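Local coordinates for DNAation factor-related protein 4 (Drosophila melanogaster, PDB 5XPC) that probably acts as a DNA-cutting nuclease in apoptotic DNA fragmentation, represented here by its CIDE domain, which forms higher-order assemblies, at residues A7-R19 with L63-S75. Numbering follows the deposited sequence.
Sequences APMRGYKVTDNER and LKSLPAQTLFIVS
Arg10 points its guanidinium end-on at Leu66 O, which takes two bonds: from Arg10 NH2 at 2.6 Å and, more bent, from Arg10 NH1 at 3.0 Å (N-H...O 134°). The oxygen lies within 2° of the guanidinium plane, and a bend at chi3 (83°) turns the group toward the loop after helix 60-65. NH1 also donates to Tyr12 OH, which is tilted from that plane. An alanine in place of Arg10 would probably leave Leu66 O without both of these donors and Tyr12 OH without its bond from Arg10 NH1. Leu63 CD1 sits over one face of the Tyr12 ring, 4.0 Å from its centroid, a CH-pi contact; Phe72 meets the same ring obliquely, Phe72 CE2 lying 3.6 Å from Tyr12 CD2. Leu33 of helix 30-40 touches both aromatics. Strands 10-15 and 71-75 pair in parallel at the centre of this ubiquitin-like sheet, with Phe72 N bonded to Lys13 O at 2.7 Å. On the sheet face of Thr15, Ile73 CD1 lies 3.6 Å from Thr15 CG2 and over one face of the Arg19 guanidinium, 3.6 Å from Arg19 CZ; Arg19 also forms a salt bridge with Asp84. The extended Lys13 chain crosses Gln69, Lys13 CE 3.3 Å from Gln69 OE1, which bonds to Tyr62 of the second subunit; Lys13 NZ salt-bridges Asp53 there. Backbone bonds and apolar side chains thus join the strands, Arg10 ties the loop to strand 10-15, and Lys13's salt bridge is consistent with subunit assembly.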
ATOM      1  N   ALA B   7     -11.155  -3.955  25.459  1.00 67.76           N
ATOM      2  CA  ALA B   7     -10.086  -3.706  24.506  1.00 52.82           C
ATOM      3  C   ALA B   7      -8.796  -3.332  25.235  1.00 43.12           C
ATOM      4  O   ALA B   7      -8.831  -2.669  26.275  1.00 42.29           O
ATOM      5  CB  ALA B   7     -10.480  -2.590  23.541  1.00 49.04           C
ATOM      6  N   PRO B   8      -7.644  -3.745  24.717  1.00 44.30           N
ATOM      7  CA  PRO B   8      -6.393  -3.490  25.437  1.00 44.20           C
ATOM      8  C   PRO B   8      -5.968  -2.033  25.336  1.00 37.02           C
ATOM      9  O   PRO B   8      -6.272  -1.337  24.361  1.00 36.09           O
ATOM     10  CB  PRO B   8      -5.391  -4.415  24.734  1.00 42.61           C
ATOM     11  CG  PRO B   8      -5.910  -4.509  23.341  1.00 45.09           C
ATOM     12  CD  PRO B   8      -7.417  -4.457  23.445  1.00 44.39           C
ATOM     13  N   MET B   9      -5.279  -1.570  26.380  1.00 36.50           N
ATOM     14  CA  MET B   9      -4.611  -0.275  26.334  1.00 35.99           C
ATOM     15  C   MET B   9      -3.475  -0.309  25.321  1.00 32.87           C
ATOM     16  O   MET B   9      -2.704  -1.272  25.265  1.00 29.76           O
ATOM     17  CB  MET B   9      -4.040   0.095  27.706  1.00 35.71           C
ATOM     18  CG  MET B   9      -5.069   0.449  28.742  1.00 38.04           C
ATOM     19  SD  MET B   9      -5.822   2.043  28.369  1.00 36.90           S
ATOM     20  CE  MET B   9      -7.119   2.071  29.607  1.00 41.13           C
ATOM     21  N   ARG B  10      -3.374   0.749  24.519  1.00 25.58           N
ATOM     22  CA  ARG B  10      -2.228   0.954  23.647  1.00 28.53           C
ATOM     23  C   ARG B  10      -1.670   2.349  23.881  1.00 28.02           C
ATOM     24  O   ARG B  10      -2.381   3.254  24.319  1.00 27.65           O
ATOM     25  CB  ARG B  10      -2.594   0.776  22.172  1.00 27.89           C
ATOM     26  CG  ARG B  10      -3.254  -0.561  21.871  1.00 32.31           C
ATOM     27  CD  ARG B  10      -3.827  -0.545  20.474  1.00 36.17           C
ATOM     28  NE  ARG B  10      -2.802  -0.845  19.488  1.00 37.67           N
ATOM     29  CZ  ARG B  10      -2.749  -0.314  18.270  1.00 36.39           C
ATOM     30  NH1 ARG B  10      -3.656   0.575  17.879  1.00 31.03           N
ATOM     31  NH2 ARG B  10      -1.781  -0.674  17.444  1.00 38.15           N
ATOM     32  N   GLY B  11      -0.381   2.510  23.591  1.00 26.94           N
ATOM     33  CA  GLY B  11       0.268   3.803  23.712  1.00 27.01           C
ATOM     34  C   GLY B  11       0.202   4.584  22.408  1.00 28.20           C
ATOM     35  O   GLY B  11       0.430   4.037  21.330  1.00 28.21           O
ATOM     36  N   TYR B  12      -0.103   5.879  22.528  1.00 23.40           N
ATOM     37  CA  TYR B  12      -0.180   6.794  21.389  1.00 21.10           C
ATOM     38  C   TYR B  12       0.517   8.102  21.746  1.00 23.52           C
ATOM     39  O   TYR B  12       0.736   8.408  22.921  1.00 28.31           O
ATOM     40  CB  TYR B  12      -1.640   7.085  20.982  1.00 23.20           C
ATOM     41  CG  TYR B  12      -2.479   5.856  20.650  1.00 29.69           C
ATOM     42  CD1 TYR B  12      -3.403   5.350  21.560  1.00 27.29           C
ATOM     43  CD2 TYR B  12      -2.354   5.211  19.420  1.00 27.90           C
ATOM     44  CE1 TYR B  12      -4.182   4.227  21.254  1.00 24.89           C
ATOM     45  CE2 TYR B  12      -3.132   4.094  19.106  1.00 25.83           C
ATOM     46  CZ  TYR B  12      -4.040   3.607  20.023  1.00 28.63           C
ATOM     47  OH  TYR B  12      -4.808   2.495  19.702  1.00 29.61           O
ATOM     48  N   LYS B  13       0.853   8.894  20.724  1.00 19.33           N
ATOM     49  CA  LYS B  13       1.472  10.199  20.929  1.00 19.45           C
ATOM     50  C   LYS B  13       0.573  11.281  20.348  1.00 21.52           C
ATOM     51  O   LYS B  13       0.059  11.132  19.232  1.00 22.91           O
ATOM     52  CB  LYS B  13       2.864  10.264  20.297  1.00 23.56           C
ATOM     53  CG  LYS B  13       3.847   9.291  20.952  1.00 27.00           C
ATOM     54  CD  LYS B  13       5.179   9.241  20.221  1.00 26.55           C
ATOM     55  CE  LYS B  13       6.096   8.192  20.832  1.00 27.41           C
ATOM     56  NZ  LYS B  13       7.438   8.252  20.187  1.00 31.20           N
ATOM     57  N   VAL B  14       0.384  12.357  21.112  1.00 21.67           N
ATOM     58  CA  VAL B  14      -0.521  13.448  20.756  1.00 21.12           C
ATOM     59  C   VAL B  14       0.182  14.775  20.994  1.00 19.12           C
ATOM     60  O   VAL B  14       0.780  14.992  22.058  1.00 23.58           O
ATOM     61  CB  VAL B  14      -1.833  13.393  21.564  1.00 24.35           C
ATOM     62  CG1 VAL B  14      -2.748  14.591  21.216  1.00 21.11           C
ATOM     63  CG2 VAL B  14      -2.558  12.074  21.318  1.00 24.30           C
ATOM     64  N   THR B  15       0.099  15.667  20.013  1.00 22.93           N
ATOM     65  CA  THR B  15       0.561  17.031  20.182  1.00 23.69           C
ATOM     66  C   THR B  15      -0.442  17.943  19.490  1.00 25.38           C
ATOM     67  O   THR B  15      -1.410  17.483  18.874  1.00 23.40           O
ATOM     68  CB  THR B  15       1.999  17.182  19.642  1.00 23.51           C
ATOM     69  OG1 THR B  15       2.532  18.466  19.989  1.00 28.55           O
ATOM     70  CG2 THR B  15       2.044  16.962  18.116  1.00 22.11           C
ATOM     71  N   ASP B  16      -0.235  19.245  19.616  1.00 25.89           N
ATOM     72  CA  ASP B  16      -1.103  20.195  18.941  1.00 31.11           C
ATOM     73  C   ASP B  16      -0.459  20.617  17.623  1.00 32.00           C
ATOM     74  O   ASP B  16       0.629  20.162  17.255  1.00 28.03           O
ATOM     75  CB  ASP B  16      -1.434  21.390  19.842  1.00 30.59           C
ATOM     76  CG  ASP B  16      -0.203  22.105  20.379  1.00 40.96           C
ATOM     77  OD1 ASP B  16       0.913  21.892  19.864  1.00 43.62           O
ATOM     78  OD2 ASP B  16      -0.364  22.910  21.323  1.00 47.35           O
ATOM     79  N   ASN B  17      -1.153  21.483  16.888  1.00 31.34           N
ATOM     80  CA  ASN B  17      -0.688  21.813  15.547  1.00 37.68           C
ATOM     81  C   ASN B  17       0.643  22.557  15.576  1.00 42.82           C
ATOM     82  O   ASN B  17       1.419  22.481  14.614  1.00 40.12           O
ATOM     83  CB  ASN B  17      -1.751  22.623  14.810  1.00 38.79           C
ATOM     84  CG  ASN B  17      -1.590  22.544  13.307  1.00 44.74           C
ATOM     85  OD1 ASN B  17      -1.196  21.504  12.767  1.00 36.61           O
ATOM     86  ND2 ASN B  17      -1.892  23.639  12.622  1.00 51.21           N
ATOM     87  N   GLU B  18       0.943  23.245  16.675  1.00 45.75           N
ATOM     88  CA  GLU B  18       2.200  23.968  16.808  1.00 49.74           C
ATOM     89  C   GLU B  18       3.290  23.160  17.502  1.00 49.37           C
ATOM     90  O   GLU B  18       4.406  23.669  17.666  1.00 52.25           O
ATOM     91  CB  GLU B  18       1.966  25.280  17.557  1.00 59.09           C
ATOM     92  CG  GLU B  18       1.183  26.293  16.756  1.00 69.90           C
ATOM     93  CD  GLU B  18       1.843  26.589  15.426  1.00 79.90           C
ATOM     94  OE1 GLU B  18       3.075  26.793  15.409  1.00 81.12           O
ATOM     95  OE2 GLU B  18       1.140  26.596  14.394  1.00 86.67           O
ATOM     96  N   ARG B  19       2.998  21.919  17.905  1.00 39.23           N
ATOM     97  CA  ARG B  19       3.976  21.052  18.563  1.00 40.26           C
ATOM     98  C   ARG B  19       4.526  21.701  19.834  1.00 41.48           C
ATOM     99  O   ARG B  19       5.712  21.586  20.147  1.00 48.01           O
ATOM    100  CB  ARG B  19       5.113  20.670  17.608  1.00 38.85           C
ATOM    101  CG  ARG B  19       4.796  19.527  16.642  1.00 41.22           C
ATOM    102  CD  ARG B  19       3.847  19.951  15.515  1.00 37.26           C
ATOM    103  NE  ARG B  19       3.792  18.946  14.448  1.00 38.34           N
ATOM    104  CZ  ARG B  19       2.963  18.994  13.407  1.00 41.64           C
ATOM    105  NH1 ARG B  19       2.098  19.996  13.284  1.00 34.79           N
ATOM    106  NH2 ARG B  19       2.989  18.033  12.491  1.00 37.08           N
ATOM    107  N   LEU B  63      -8.570   3.910  14.356  1.00 30.03           N
ATOM    108  CA  LEU B  63      -7.546   4.078  15.388  1.00 27.74           C
ATOM    109  C   LEU B  63      -6.850   2.757  15.692  1.00 28.48           C
ATOM    110  O   LEU B  63      -5.616   2.681  15.755  1.00 25.40           O
ATOM    111  CB  LEU B  63      -8.159   4.648  16.669  1.00 27.30           C
ATOM    112  CG  LEU B  63      -7.169   4.670  17.852  1.00 26.46           C
ATOM    113  CD1 LEU B  63      -6.072   5.668  17.579  1.00 22.76           C
ATOM    114  CD2 LEU B  63      -7.848   5.028  19.170  1.00 23.33           C
ATOM    115  N   LYS B  64      -7.626   1.698  15.871  1.00 26.05           N
ATOM    116  CA  LYS B  64      -7.022   0.433  16.263  1.00 29.36           C
ATOM    117  C   LYS B  64      -6.324  -0.267  15.110  1.00 30.56           C
ATOM    118  O   LYS B  64      -5.575  -1.223  15.345  1.00 27.46           O
ATOM    119  CB  LYS B  64      -8.093  -0.441  16.911  1.00 32.21           C
ATOM    120  CG  LYS B  64      -8.386   0.087  18.317  1.00 37.78           C
ATOM    121  CD  LYS B  64      -9.656  -0.433  18.937  1.00 42.47           C
ATOM    122  CE  LYS B  64      -9.766   0.102  20.365  1.00 34.79           C
ATOM    123  NZ  LYS B  64     -11.157   0.010  20.899  1.00 36.76           N
ATOM    124  N   SER B  65      -6.524   0.201  13.878  1.00 27.37           N
ATOM    125  CA  SER B  65      -5.757  -0.309  12.750  1.00 27.75           C
ATOM    126  C   SER B  65      -4.356   0.280  12.692  1.00 29.56           C
ATOM    127  O   SER B  65      -3.499  -0.262  11.983  1.00 27.35           O
ATOM    128  CB  SER B  65      -6.487  -0.007  11.437  1.00 28.25           C
ATOM    129  OG  SER B  65      -6.240   1.335  11.013  1.00 28.42           O
ATOM    130  N   LEU B  66      -4.107   1.383  13.415  1.00 29.01           N
ATOM    131  CA  LEU B  66      -2.822   2.055  13.342  1.00 26.00           C
ATOM    132  C   LEU B  66      -1.819   1.395  14.278  1.00 28.70           C
ATOM    133  O   LEU B  66      -2.200   0.796  15.290  1.00 28.53           O
ATOM    134  CB  LEU B  66      -2.958   3.527  13.707  1.00 24.49           C
ATOM    135  CG  LEU B  66      -3.828   4.359  12.765  1.00 22.97           C
ATOM    136  CD1 LEU B  66      -4.253   5.674  13.428  1.00 24.02           C
ATOM    137  CD2 LEU B  66      -3.076   4.604  11.450  1.00 27.53           C
ATOM    138  N   PRO B  67      -0.536   1.487  13.951  1.00 26.47           N
ATOM    139  CA  PRO B  67       0.495   0.997  14.877  1.00 29.73           C
ATOM    140  C   PRO B  67       0.452   1.765  16.188  1.00 28.90           C
ATOM    141  O   PRO B  67       0.144   2.962  16.228  1.00 27.85           O
ATOM    142  CB  PRO B  67       1.807   1.261  14.128  1.00 31.19           C
ATOM    143  CG  PRO B  67       1.416   1.463  12.699  1.00 33.95           C
ATOM    144  CD  PRO B  67       0.034   2.043  12.715  1.00 26.54           C
ATOM    145  N   ALA B  68       0.756   1.061  17.274  1.00 27.53           N
ATOM    146  CA  ALA B  68       0.982   1.750  18.535  1.00 29.56           C
ATOM    147  C   ALA B  68       2.098   2.776  18.359  1.00 30.37           C
ATOM    148  O   ALA B  68       2.991   2.617  17.520  1.00 25.93           O
ATOM    149  CB  ALA B  68       1.341   0.754  19.639  1.00 34.08           C
ATOM    150  N   GLN B  69       2.023   3.852  19.142  1.00 24.58           N
ATOM    151  CA  GLN B  69       2.943   4.991  19.117  1.00 25.41           C
ATOM    152  C   GLN B  69       2.782   5.879  17.884  1.00 26.42           C
ATOM    153  O   GLN B  69       3.628   6.753  17.651  1.00 26.25           O
ATOM    154  CB  GLN B  69       4.408   4.545  19.243  1.00 26.22           C
ATOM    155  CG  GLN B  69       4.657   3.622  20.430  1.00 26.26           C
ATOM    156  CD  GLN B  69       4.398   4.309  21.763  1.00 28.08           C
ATOM    157  OE1 GLN B  69       4.496   5.527  21.868  1.00 31.68           O
ATOM    158  NE2 GLN B  69       4.077   3.523  22.791  1.00 26.40           N
ATOM    159  N   THR B  70       1.719   5.701  17.097  1.00 22.78           N
ATOM    160  CA  THR B  70       1.400   6.662  16.043  1.00 24.79           C
ATOM    161  C   THR B  70       1.216   8.056  16.641  1.00 25.53           C
ATOM    162  O   THR B  70       0.680   8.203  17.741  1.00 24.94           O
ATOM    163  CB  THR B  70       0.129   6.226  15.299  1.00 27.87           C
ATOM    164  OG1 THR B  70       0.389   5.026  14.553  1.00 26.86           O
ATOM    165  CG2 THR B  70      -0.363   7.311  14.327  1.00 28.93           C
ATOM    166  N   LEU B  71       1.682   9.079  15.920  1.00 23.66           N
ATOM    167  CA  LEU B  71       1.594  10.470  16.352  1.00 23.37           C
ATOM    168  C   LEU B  71       0.367  11.150  15.750  1.00 26.36           C
ATOM    169  O   LEU B  71       0.178  11.134  14.527  1.00 28.04           O
ATOM    170  CB  LEU B  71       2.849  11.247  15.948  1.00 25.66           C
ATOM    171  CG  LEU B  71       2.771  12.761  16.191  1.00 29.02           C
ATOM    172  CD1 LEU B  71       2.567  13.074  17.679  1.00 27.72           C
ATOM    173  CD2 LEU B  71       4.020  13.475  15.660  1.00 30.21           C
ATOM    174  N   PHE B  72      -0.440  11.780  16.611  1.00 23.00           N
ATOM    175  CA  PHE B  72      -1.639  12.508  16.220  1.00 23.82           C
ATOM    176  C   PHE B  72      -1.503  13.987  16.558  1.00 25.97           C
ATOM    177  O   PHE B  72      -0.866  14.355  17.551  1.00 24.20           O
ATOM    178  CB  PHE B  72      -2.896  11.953  16.922  1.00 25.49           C
ATOM    179  CG  PHE B  72      -3.109  10.480  16.705  1.00 26.42           C
ATOM    180  CD1 PHE B  72      -3.596  10.014  15.498  1.00 28.44           C
ATOM    181  CD2 PHE B  72      -2.831   9.568  17.712  1.00 25.25           C
ATOM    182  CE1 PHE B  72      -3.782   8.643  15.284  1.00 29.00           C
ATOM    183  CE2 PHE B  72      -3.016   8.205  17.506  1.00 29.44           C
ATOM    184  CZ  PHE B  72      -3.496   7.748  16.291  1.00 25.66           C
ATOM    185  N   ILE B  73      -2.108  14.828  15.716  1.00 24.01           N
ATOM    186  CA  ILE B  73      -2.402  16.219  16.043  1.00 25.78           C
ATOM    187  C   ILE B  73      -3.838  16.285  16.542  1.00 30.22           C
ATOM    188  O   ILE B  73      -4.760  15.809  15.860  1.00 26.20           O
ATOM    189  CB  ILE B  73      -2.229  17.137  14.821  1.00 27.92           C
ATOM    190  CG1 ILE B  73      -0.875  16.898  14.147  1.00 32.49           C
ATOM    191  CG2 ILE B  73      -2.446  18.610  15.223  1.00 29.51           C
ATOM    192  CD1 ILE B  73       0.293  17.199  15.035  1.00 30.97           C
ATOM    193  N   VAL B  74      -4.049  16.876  17.716  1.00 26.79           N
ATOM    194  CA  VAL B  74      -5.403  17.148  18.188  1.00 26.84           C
ATOM    195  C   VAL B  74      -5.755  18.583  17.819  1.00 28.81           C
ATOM    196  O   VAL B  74      -4.948  19.503  18.012  1.00 27.77           O
ATOM    197  CB  VAL B  74      -5.556  16.893  19.699  1.00 26.71           C
ATOM    198  CG1 VAL B  74      -4.621  17.782  20.525  1.00 28.87           C
ATOM    199  CG2 VAL B  74      -7.027  17.075  20.120  1.00 25.13           C
ATOM    200  N   SER B  75      -6.946  18.771  17.261  1.00 27.63           N
ATOM    201  CA  SER B  75      -7.353  20.075  16.753  1.00 32.60           C
ATOM    202  C   SER B  75      -8.871  20.125  16.697  1.00 26.42           C
ATOM    203  O   SER B  75      -9.553  19.123  16.918  1.00 27.72           O
ATOM    204  CB  SER B  75      -6.752  20.331  15.369  1.00 33.50           C
ATOM    205  OG  SER B  75      -7.076  21.621  14.902  1.00 31.71           O
TER
HETATM  206  O   HOH W   1       6.368   7.082  17.491  1.00 37.25           O
HETATM  207  O   HOH W   2      -3.988  22.192  17.574  1.00 31.83           O